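Local coordinates for Mgp-operon protein 3 (Mycoplasma pneumoniae, PDB 6RJ1) that probably serves as a surface adhesin that attaches the bacterium to host cells, likely through sugars they carry, at residues 692-700 with 810-821; 775-786 with 798-806. All coordinates share one frame; numbering follows the deposited sequence.

In the fold
Contact 1 joins two sheets face to face, and contact 2 pairs two strands inside one of them; their centres lie 11 Å apart. In chain order the strands run 693-699, 779-786, 799-805 and 808-815, so both halves of contact 2 come between the two halves of contact 1. Strand 799-805 is edge to edge with 808-815, bonded backbone to backbone between Ala801 and Leu812, and the two contacts also meet where Tyr799 OH probably hydrogen-bonds Asp819 OD1. Contact 2 thus builds the sheet that contact 1 presses against the mixed sheet holding 693-699, an arrangement consistent with neighbouring blades of a propeller in this adhesin.

Contact 1 (692-700 with 810-821); sequences QLLVYGIVN and VRLNFNPDTDKL
Leu694, Tyr696 and Ile698 pack onto Val810, Leu812, Phe814 and Leu821 in a buried, apolar contact between two sheets. Strand 693-699 lies between strands 549-563 and 723-732 of a mixed sheet, while 810-815 belongs to the antiparallel sheet facing it. The strand axes come within 8.7 Å and run in roughly the same direction, 31° apart; strand alternation turns Leu694, Tyr696 and Ile698 to the interface.

Tyr696 is at the middle. With CG placed between the backbone N and the carbonyl carbon (chi1 61°), its ring turns one face to Leu812, whose CD2 lies 3.8 Å from the Tyr696 ring centroid in a CH-pi contact. The other branch grips the base of the same side chain, Leu812 CD1 to Tyr696 CB at 3.6 Å. Leu821 comes obliquely to the ring, its CD2 4.0 Å from Tyr696 CE2. Tyr696 OH and Ser833 OG share a hydrogen bond.

Toward the far end Ile698 fits against the turn that follows strand 810-815. Ile698 CB sits 3.8 Å from Phe814 CE1. Ile698 CG2 leans on Leu821 CD1 at 3.9 Å and on the backbone of Asp819 and Lys820. That backbone is a G1 beta bulge: Asp819, in a left-handed conformation, and Lys820 both face Asn815, and Asn815 N bonds to Lys820 O at 2.8 Å. At the near end Leu694 and Val810 meet tip to tip, CD2 to CG2 at 4.2 Å.

No hydrogen bond or salt bridge crosses between the segments. The sheets are therefore held here by dispersion and by the burial of branched and aromatic side chains, while the backbones of Leu693, Leu694 and Val695 bond to neighbouring strands of their own sheet.

Contact 2 (775-786 with 798-806); sequences LLNFGTGLKAGV and NYSAVLLVR
Arg806 closes one end of this antiparallel pairing by reaching back along residues 776-778, and Lys783 with Val802 resumes the regular pairing after a bulge. The Arg806 chain is bent at chi3 (74°), which turns NH1 onto Leu776 O at 2.8 Å; the bond is nearly straight (166°) and lies in the guanidinium plane. The backbone of the same residue is held too: Arg806 N reaches Asn777 OD1 at 3.2 Å, in the carbonyl plane of the amide. Since OD1 also accepts Phe778 N at 2.9 Å, and Leu733 O receives ND2, the Asn777 amide is fixed at both ends. Asp769 forms a salt bridge with Arg806 NE and Asn773 O takes NH2, so the guanidinium is held on several sides.

The strands are firmly zipped at Thr780-Leu804, Lys783-Val802 and Gly785-Ser800, each a hydrogen-bonded pair with two backbone bonds; Lys783 N to Val802 O is 3.0 Å. Between the last two pairs Ala784 sits across from Ala801. Leu782 carries the apolar face: with CG anti to the backbone N (chi1 -178°), its CD1 reaches Leu803 CD2 at 3.8 Å and Ala801 CB at 3.9 Å, and packs against Val551 and Ala553 of strand 549-563.

Elsewhere the pairing slackens. Arg806 N to Phe778 O is a weak bond, and at Gly781, of positive phi, a beta bulge shifts the register by one residue. Solvent reaches Gly781, Val786 and Lys783 in part; Lys783 is firmly bonded in its backbone while its side chain turns off toward Asp544.

Val802 and Leu804 cover the opposite face, against strand 862-868. Strands 779-786, 799-805 and 808-815 form an antiparallel meander, with 820-821 and 834-838 both pairing to the last, consistent with a blade of a beta-propeller.

Contact 1 (692-700 with 810-821)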
loop_
_atom_site.group_PDB
_atom_site.type_symbol
_atom_site.label_atom_id
_atom_site.label_comp_id
_atom_site.label_asym_id
_atom_site.label_seq_id
_atom_site.Cartn_x
_atom_site.Cartn_y
_atom_site.Cartn_z
ATOM N N GLN A 692 3.350 -1.162 -9.692
ATOM C CA GLN A 692 2.413 -2.205 -9.235
ATOM C C GLN A 692 3.175 -3.364 -8.579
ATOM O O GLN A 692 2.909 -4.540 -8.853
ATOM C CB GLN A 692 1.491 -2.690 -10.378
ATOM C CG GLN A 692 0.847 -1.591 -11.210
ATOM C CD GLN A 692 -0.489 -1.123 -10.706
ATOM O OE1 GLN A 692 -0.689 -0.848 -9.528
ATOM N NE2 GLN A 692 -1.442 -0.994 -11.610
ATOM N N LEU A 693 4.133 -3.017 -7.709
ATOM C CA LEU A 693 4.990 -3.979 -7.034
ATOM C C LEU A 693 4.491 -4.424 -5.666
ATOM O O LEU A 693 4.426 -3.620 -4.727
ATOM C CB LEU A 693 6.421 -3.432 -6.933
ATOM C CG LEU A 693 7.511 -4.125 -7.749
ATOM C CD1 LEU A 693 7.192 -4.150 -9.247
ATOM C CD2 LEU A 693 8.839 -3.445 -7.514
ATOM N N LEU A 694 4.163 -5.726 -5.550
ATOM C CA LEU A 694 3.780 -6.311 -4.281
ATOM C C LEU A 694 5.049 -6.813 -3.596
ATOM O O LEU A 694 5.864 -7.493 -4.203
ATOM C CB LEU A 694 2.741 -7.435 -4.421
ATOM C CG LEU A 694 2.130 -7.914 -3.076
ATOM C CD1 LEU A 694 0.907 -7.079 -2.681
ATOM C CD2 LEU A 694 1.798 -9.384 -3.116
ATOM N N VAL A 695 5.211 -6.424 -2.346
ATOM C CA VAL A 695 6.313 -6.763 -1.460
ATOM C C VAL A 695 5.710 -7.672 -0.379
ATOM O O VAL A 695 4.651 -7.364 0.176
ATOM C CB VAL A 695 6.918 -5.447 -0.887
ATOM C CG1 VAL A 695 7.851 -5.709 0.280
ATOM C CG2 VAL A 695 7.640 -4.658 -1.974
ATOM N N TYR A 696 6.345 -8.813 -0.128
ATOM C CA TYR A 696 5.877 -9.791 0.863
ATOM C C TYR A 696 7.068 -10.479 1.514
ATOM O O TYR A 696 8.175 -10.430 0.975
ATOM C CB TYR A 696 4.930 -10.828 0.213
ATOM C CG TYR A 696 5.573 -11.655 -0.885
ATOM C CD1 TYR A 696 5.638 -11.185 -2.197
ATOM C CD2 TYR A 696 6.111 -12.911 -0.615
ATOM C CE1 TYR A 696 6.247 -11.928 -3.204
ATOM C CE2 TYR A 696 6.712 -13.670 -1.618
ATOM C CZ TYR A 696 6.787 -13.170 -2.910
ATOM O OH TYR A 696 7.390 -13.903 -3.907
ATOM N N GLY A 697 6.835 -11.125 2.649
ATOM C CA GLY A 697 7.896 -11.843 3.336
ATOM C C GLY A 697 7.549 -12.385 4.702
ATOM O O GLY A 697 6.476 -12.110 5.252
ATOM N N ILE A 698 8.482 -13.189 5.228
ATOM C CA ILE A 698 8.459 -13.805 6.549
ATOM C C ILE A 698 9.612 -13.183 7.356
ATOM O O ILE A 698 10.713 -13.014 6.821
ATOM C CB ILE A 698 8.495 -15.366 6.480
ATOM C CG1 ILE A 698 8.238 -15.992 7.869
ATOM C CG2 ILE A 698 9.785 -15.927 5.797
ATOM C CD1 ILE A 698 7.939 -17.480 7.857
ATOM N N VAL A 699 9.343 -12.790 8.609
ATOM C CA VAL A 699 10.335 -12.139 9.458
ATOM C C VAL A 699 10.355 -12.792 10.858
ATOM O O VAL A 699 9.301 -13.012 11.462
ATOM C CB VAL A 699 10.192 -10.577 9.458
ATOM C CG1 VAL A 699 8.807 -10.107 9.010
ATOM C CG2 VAL A 699 10.597 -9.936 10.776
ATOM N N ASN A 700 11.571 -13.156 11.326
ATOM C CA ASN A 700 11.818 -13.791 12.619
ATOM C C ASN A 700 12.047 -12.782 13.748
ATOM O O ASN A 700 12.257 -11.595 13.477
ATOM C CB ASN A 700 12.990 -14.776 12.526
ATOM C CG ASN A 700 14.293 -14.172 12.078
ATOM O OD1 ASN A 700 14.903 -13.347 12.761
ATOM N ND2 ASN A 700 14.751 -14.585 10.916
ATOM N N VAL A 810 -4.090 -13.718 -4.171
ATOM C CA VAL A 810 -2.658 -14.006 -4.176
ATOM C C VAL A 810 -2.312 -14.865 -2.960
ATOM O O VAL A 810 -2.713 -14.565 -1.831
ATOM C CB VAL A 810 -1.710 -12.787 -4.387
ATOM C CG1 VAL A 810 -2.413 -11.466 -4.153
ATOM C CG2 VAL A 810 -0.421 -12.885 -3.572
ATOM N N ARG A 811 -1.620 -15.973 -3.231
ATOM C CA ARG A 811 -1.163 -16.920 -2.231
ATOM C C ARG A 811 0.349 -16.810 -2.090
ATOM O O ARG A 811 1.078 -16.772 -3.094
ATOM C CB ARG A 811 -1.563 -18.352 -2.614
ATOM C CG ARG A 811 -1.303 -19.351 -1.500
ATOM C CD ARG A 811 -1.670 -20.748 -1.900
ATOM N NE ARG A 811 -1.102 -21.716 -0.972
ATOM C CZ ARG A 811 -1.243 -23.030 -1.083
ATOM N NH1 ARG A 811 -1.934 -23.549 -2.091
ATOM N NH2 ARG A 811 -0.702 -23.836 -0.184
ATOM N N LEU A 812 0.811 -16.779 -0.838
ATOM C CA LEU A 812 2.225 -16.696 -0.493
ATOM C C LEU A 812 2.646 -17.977 0.201
ATOM O O LEU A 812 2.081 -18.332 1.228
ATOM C CB LEU A 812 2.516 -15.439 0.341
ATOM C CG LEU A 812 1.976 -14.125 -0.243
ATOM C CD1 LEU A 812 2.080 -13.001 0.759
ATOM C CD2 LEU A 812 2.640 -13.780 -1.572
ATOM N N ASN A 813 3.588 -18.703 -0.408
ATOM C CA ASN A 813 4.059 -20.008 0.060
ATOM C C ASN A 813 5.408 -19.947 0.745
ATOM O O ASN A 813 6.301 -19.215 0.310
ATOM C CB ASN A 813 4.056 -21.023 -1.086
ATOM C CG ASN A 813 2.763 -21.013 -1.859
ATOM O OD1 ASN A 813 1.711 -21.432 -1.365
ATOM N ND2 ASN A 813 2.808 -20.504 -3.081
ATOM N N PHE A 814 5.547 -20.727 1.830
ATOM C CA PHE A 814 6.752 -20.775 2.658
ATOM C C PHE A 814 7.236 -22.199 2.899
ATOM O O PHE A 814 6.445 -23.142 2.836
ATOM C CB PHE A 814 6.504 -20.068 4.009
ATOM C CG PHE A 814 5.900 -18.684 3.912
ATOM C CD1 PHE A 814 6.704 -17.571 3.707
ATOM C CD2 PHE A 814 4.530 -18.497 4.012
ATOM C CE1 PHE A 814 6.145 -16.295 3.601
ATOM C CE2 PHE A 814 3.972 -17.221 3.905
ATOM C CZ PHE A 814 4.784 -16.130 3.697
ATOM N N ASN A 815 8.544 -22.346 3.182
ATOM C CA ASN A 815 9.185 -23.619 3.515
ATOM C C ASN A 815 9.056 -23.791 5.045
ATOM O O ASN A 815 9.657 -23.019 5.795
ATOM C CB ASN A 815 10.655 -23.612 3.077
ATOM C CG ASN A 815 11.363 -24.932 3.236
ATOM O OD1 ASN A 815 11.478 -25.489 4.334
ATOM N ND2 ASN A 815 11.876 -25.452 2.136
ATOM N N PRO A 816 8.249 -24.753 5.534
ATOM C CA PRO A 816 8.082 -24.885 6.995
ATOM C C PRO A 816 9.279 -25.482 7.750
ATOM O O PRO A 816 9.365 -25.331 8.973
ATOM C CB PRO A 816 6.826 -25.744 7.125
ATOM C CG PRO A 816 6.793 -26.557 5.880
ATOM C CD PRO A 816 7.428 -25.737 4.796
ATOM N N ASP A 817 10.192 -26.152 7.032
ATOM C CA ASP A 817 11.383 -26.763 7.625
ATOM C C ASP A 817 12.481 -25.732 7.927
ATOM O O ASP A 817 13.361 -26.015 8.748
ATOM C CB ASP A 817 11.939 -27.886 6.724
ATOM C CG ASP A 817 10.920 -28.910 6.258
ATOM O OD1 ASP A 817 10.090 -29.350 7.094
ATOM O OD2 ASP A 817 10.964 -29.288 5.063
ATOM N N THR A 818 12.443 -24.556 7.252
ATOM C CA THR A 818 13.434 -23.485 7.411
ATOM C C THR A 818 12.818 -22.135 7.815
ATOM O O THR A 818 13.561 -21.228 8.205
ATOM C CB THR A 818 14.270 -23.308 6.123
ATOM O OG1 THR A 818 13.428 -22.868 5.051
ATOM C CG2 THR A 818 15.055 -24.565 5.736
ATOM N N ASP A 819 11.473 -21.997 7.693
ATOM C CA ASP A 819 10.696 -20.785 7.986
ATOM C C ASP A 819 11.176 -19.612 7.121
ATOM O O ASP A 819 11.416 -18.496 7.596
ATOM C CB ASP A 819 10.638 -20.468 9.494
ATOM C CG ASP A 819 10.012 -21.573 10.326
ATOM O OD1 ASP A 819 8.852 -21.945 10.042
ATOM O OD2 ASP A 819 10.681 -22.063 11.261
ATOM N N LYS A 820 11.326 -19.913 5.826
ATOM C CA LYS A 820 11.768 -19.016 4.761
ATOM C C LYS A 820 10.770 -19.101 3.593
ATOM O O LYS A 820 9.865 -19.933 3.626
ATOM C CB LYS A 820 13.180 -19.423 4.289
ATOM C CG LYS A 820 14.286 -19.128 5.294
ATOM C CD LYS A 820 15.608 -19.736 4.854
ATOM C CE LYS A 820 16.750 -19.369 5.772
ATOM N NZ LYS A 820 17.317 -18.035 5.440
ATOM N N LEU A 821 10.931 -18.245 2.571
ATOM C CA LEU A 821 10.094 -18.228 1.367
ATOM C C LEU A 821 10.317 -19.516 0.563
ATOM O O LEU A 821 11.455 -19.982 0.481
ATOM C CB LEU A 821 10.478 -17.005 0.515
ATOM C CG LEU A 821 9.589 -15.755 0.559
ATOM C CD1 LEU A 821 9.279 -15.311 1.970
ATOM C CD2 LEU A 821 10.274 -14.622 -0.123
#

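Contact 2 (775-786 with 798-806)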
loop_
_atom_site.group_PDB
_atom_site.type_symbol
_atom_site.label_atom_id
_atom_site.label_comp_id
_atom_site.label_asym_id
_atom_site.label_seq_id
_atom_site.Cartn_x
_atom_site.Cartn_y
_atom_site.Cartn_z
ATOM N N LEU A 775 -6.730 1.742 -12.858
ATOM C CA LEU A 775 -5.310 1.979 -13.039
ATOM C C LEU A 775 -4.452 1.489 -11.885
ATOM O O LEU A 775 -3.351 0.981 -12.121
ATOM C CB LEU A 775 -5.133 3.508 -13.186
ATOM C CG LEU A 775 -4.124 4.134 -14.173
ATOM C CD1 LEU A 775 -3.194 5.076 -13.459
ATOM C CD2 LEU A 775 -3.371 3.123 -15.004
ATOM N N LEU A 776 -4.918 1.695 -10.644
ATOM C CA LEU A 776 -4.146 1.388 -9.446
ATOM C C LEU A 776 -4.551 0.108 -8.779
ATOM O O LEU A 776 -5.743 -0.130 -8.566
ATOM C CB LEU A 776 -4.205 2.556 -8.438
ATOM C CG LEU A 776 -4.062 3.966 -9.004
ATOM C CD1 LEU A 776 -4.483 4.994 -8.001
ATOM C CD2 LEU A 776 -2.653 4.234 -9.515
ATOM N N ASN A 777 -3.556 -0.718 -8.435
ATOM C CA ASN A 777 -3.812 -1.964 -7.735
ATOM C C ASN A 777 -3.934 -1.723 -6.234
ATOM O O ASN A 777 -3.425 -0.733 -5.714
ATOM C CB ASN A 777 -2.791 -3.046 -8.077
ATOM C CG ASN A 777 -3.367 -4.441 -8.004
ATOM O OD1 ASN A 777 -4.476 -4.674 -7.522
ATOM N ND2 ASN A 777 -2.626 -5.412 -8.479
ATOM N N PHE A 778 -4.656 -2.605 -5.555
ATOM C CA PHE A 778 -4.914 -2.508 -4.126
ATOM C C PHE A 778 -4.881 -3.912 -3.533
ATOM O O PHE A 778 -5.334 -4.853 -4.166
ATOM C CB PHE A 778 -6.273 -1.812 -3.921
ATOM C CG PHE A 778 -6.941 -1.964 -2.579
ATOM C CD1 PHE A 778 -6.625 -1.115 -1.529
ATOM C CD2 PHE A 778 -7.938 -2.906 -2.387
ATOM C CE1 PHE A 778 -7.269 -1.230 -0.299
ATOM C CE2 PHE A 778 -8.579 -3.019 -1.153
ATOM C CZ PHE A 778 -8.238 -2.180 -0.118
ATOM N N GLY A 779 -4.326 -4.033 -2.340
ATOM C CA GLY A 779 -4.207 -5.303 -1.636
ATOM C C GLY A 779 -4.727 -5.204 -0.224
ATOM O O GLY A 779 -4.426 -4.241 0.477
ATOM N N THR A 780 -5.514 -6.199 0.199
ATOM C CA THR A 780 -6.148 -6.223 1.515
ATOM C C THR A 780 -6.317 -7.646 2.062
ATOM O O THR A 780 -6.355 -8.613 1.298
ATOM C CB THR A 780 -7.513 -5.464 1.440
ATOM O OG1 THR A 780 -8.044 -5.256 2.749
ATOM C CG2 THR A 780 -8.552 -6.180 0.574
ATOM N N GLY A 781 -6.466 -7.727 3.377
ATOM C CA GLY A 781 -6.770 -8.946 4.108
ATOM C C GLY A 781 -5.721 -10.024 4.130
ATOM O O GLY A 781 -6.046 -11.179 3.847
ATOM N N LEU A 782 -4.480 -9.695 4.522
ATOM C CA LEU A 782 -3.470 -10.742 4.630
ATOM C C LEU A 782 -3.784 -11.635 5.840
ATOM O O LEU A 782 -3.976 -11.127 6.950
ATOM C CB LEU A 782 -2.030 -10.214 4.704
ATOM C CG LEU A 782 -0.989 -11.326 4.772
ATOM C CD1 LEU A 782 -0.413 -11.639 3.422
ATOM C CD2 LEU A 782 0.058 -11.039 5.773
ATOM N N LYS A 783 -3.897 -12.953 5.600
ATOM C CA LYS A 783 -4.154 -13.936 6.640
ATOM C C LYS A 783 -3.347 -15.183 6.375
ATOM O O LYS A 783 -3.407 -15.751 5.282
ATOM C CB LYS A 783 -5.643 -14.295 6.716
ATOM C CG LYS A 783 -6.271 -14.056 8.075
ATOM C CD LYS A 783 -5.947 -15.109 9.115
ATOM C CE LYS A 783 -6.812 -14.938 10.343
ATOM N NZ LYS A 783 -6.622 -13.608 11.013
ATOM N N ALA A 784 -2.593 -15.611 7.381
ATOM C CA ALA A 784 -1.788 -16.825 7.322
ATOM C C ALA A 784 -2.631 -18.009 7.762
ATOM O O ALA A 784 -3.654 -17.833 8.426
ATOM C CB ALA A 784 -0.581 -16.686 8.231
ATOM N N GLY A 785 -2.189 -19.203 7.399
ATOM C CA GLY A 785 -2.866 -20.436 7.767
ATOM C C GLY A 785 -2.028 -21.684 7.614
ATOM O O GLY A 785 -1.397 -21.872 6.575
ATOM N N VAL A 786 -2.033 -22.553 8.645
ATOM C CA VAL A 786 -1.313 -23.840 8.641
ATOM C C VAL A 786 -2.214 -24.880 7.974
ATOM O O VAL A 786 -3.329 -25.118 8.445
ATOM C CB VAL A 786 -0.849 -24.305 10.054
ATOM C CG1 VAL A 786 -0.095 -25.634 9.987
ATOM C CG2 VAL A 786 0.008 -23.247 10.733
ATOM N N ASN A 798 2.966 -27.566 6.415
ATOM C CA ASN A 798 2.984 -26.416 5.507
ATOM C C ASN A 798 2.080 -25.277 5.953
ATOM O O ASN A 798 1.062 -25.494 6.608
ATOM C CB ASN A 798 2.594 -26.819 4.073
ATOM C CG ASN A 798 3.445 -27.872 3.400
ATOM O OD1 ASN A 798 4.665 -27.979 3.599
ATOM N ND2 ASN A 798 2.804 -28.667 2.558
ATOM N N TYR A 799 2.450 -24.057 5.561
ATOM C CA TYR A 799 1.675 -22.861 5.845
ATOM C C TYR A 799 1.794 -21.842 4.731
ATOM O O TYR A 799 2.839 -21.725 4.083
ATOM C CB TYR A 799 1.983 -22.262 7.230
ATOM C CG TYR A 799 3.421 -21.850 7.447
ATOM C CD1 TYR A 799 3.850 -20.558 7.149
ATOM C CD2 TYR A 799 4.340 -22.729 8.011
ATOM C CE1 TYR A 799 5.168 -20.163 7.371
ATOM C CE2 TYR A 799 5.660 -22.347 8.236
ATOM C CZ TYR A 799 6.068 -21.063 7.913
ATOM O OH TYR A 799 7.366 -20.689 8.136
ATOM N N SER A 800 0.704 -21.120 4.498
ATOM C CA SER A 800 0.618 -20.107 3.466
ATOM C C SER A 800 -0.151 -18.916 3.971
ATOM O O SER A 800 -0.908 -19.027 4.924
ATOM C CB SER A 800 -0.077 -20.676 2.231
ATOM O OG SER A 800 0.683 -21.730 1.666
ATOM N N ALA A 801 0.036 -17.778 3.328
ATOM C CA ALA A 801 -0.705 -16.567 3.636
ATOM C C ALA A 801 -1.430 -16.176 2.377
ATOM O O ALA A 801 -0.903 -16.352 1.275
ATOM C CB ALA A 801 0.232 -15.457 4.061
ATOM N N VAL A 802 -2.664 -15.713 2.519
ATOM C CA VAL A 802 -3.410 -15.284 1.344
ATOM C C VAL A 802 -3.865 -13.849 1.519
ATOM O O VAL A 802 -3.964 -13.362 2.646
ATOM C CB VAL A 802 -4.563 -16.230 0.881
ATOM C CG1 VAL A 802 -4.070 -17.651 0.594
ATOM C CG2 VAL A 802 -5.726 -16.229 1.858
ATOM N N LEU A 803 -4.117 -13.175 0.403
ATOM C CA LEU A 803 -4.621 -11.802 0.373
ATOM C C LEU A 803 -5.394 -11.553 -0.915
ATOM O O LEU A 803 -5.159 -12.215 -1.937
ATOM C CB LEU A 803 -3.512 -10.744 0.581
ATOM C CG LEU A 803 -2.518 -10.541 -0.552
ATOM C CD1 LEU A 803 -2.295 -9.075 -0.817
ATOM C CD2 LEU A 803 -1.227 -11.278 -0.289
ATOM N N LEU A 804 -6.326 -10.609 -0.850
ATOM C CA LEU A 804 -7.151 -10.236 -1.986
ATOM C C LEU A 804 -6.604 -8.968 -2.610
ATOM O O LEU A 804 -6.224 -8.025 -1.899
ATOM C CB LEU A 804 -8.605 -10.047 -1.516
ATOM C CG LEU A 804 -9.614 -11.184 -1.798
ATOM C CD1 LEU A 804 -9.051 -12.575 -1.506
ATOM C CD2 LEU A 804 -10.873 -10.982 -1.004
ATOM N N VAL A 805 -6.500 -8.979 -3.940
ATOM C CA VAL A 805 -6.058 -7.854 -4.774
ATOM C C VAL A 805 -7.117 -7.603 -5.851
ATOM O O VAL A 805 -8.048 -8.404 -5.991
ATOM C CB VAL A 805 -4.633 -8.021 -5.375
ATOM C CG1 VAL A 805 -3.562 -7.974 -4.289
ATOM C CG2 VAL A 805 -4.513 -9.282 -6.229
ATOM N N ARG A 806 -6.983 -6.511 -6.617
ATOM C CA ARG A 806 -7.928 -6.221 -7.686
ATOM C C ARG A 806 -7.809 -7.279 -8.773
ATOM O O ARG A 806 -6.722 -7.475 -9.337
ATOM C CB ARG A 806 -7.708 -4.822 -8.262
ATOM C CG ARG A 806 -7.868 -3.711 -7.244
ATOM C CD ARG A 806 -7.874 -2.358 -7.912
ATOM N NE ARG A 806 -9.127 -2.097 -8.621
ATOM C CZ ARG A 806 -9.374 -1.006 -9.330
ATOM N NH1 ARG A 806 -8.445 -0.071 -9.467
ATOM N NH2 ARG A 806 -10.549 -0.844 -9.918
#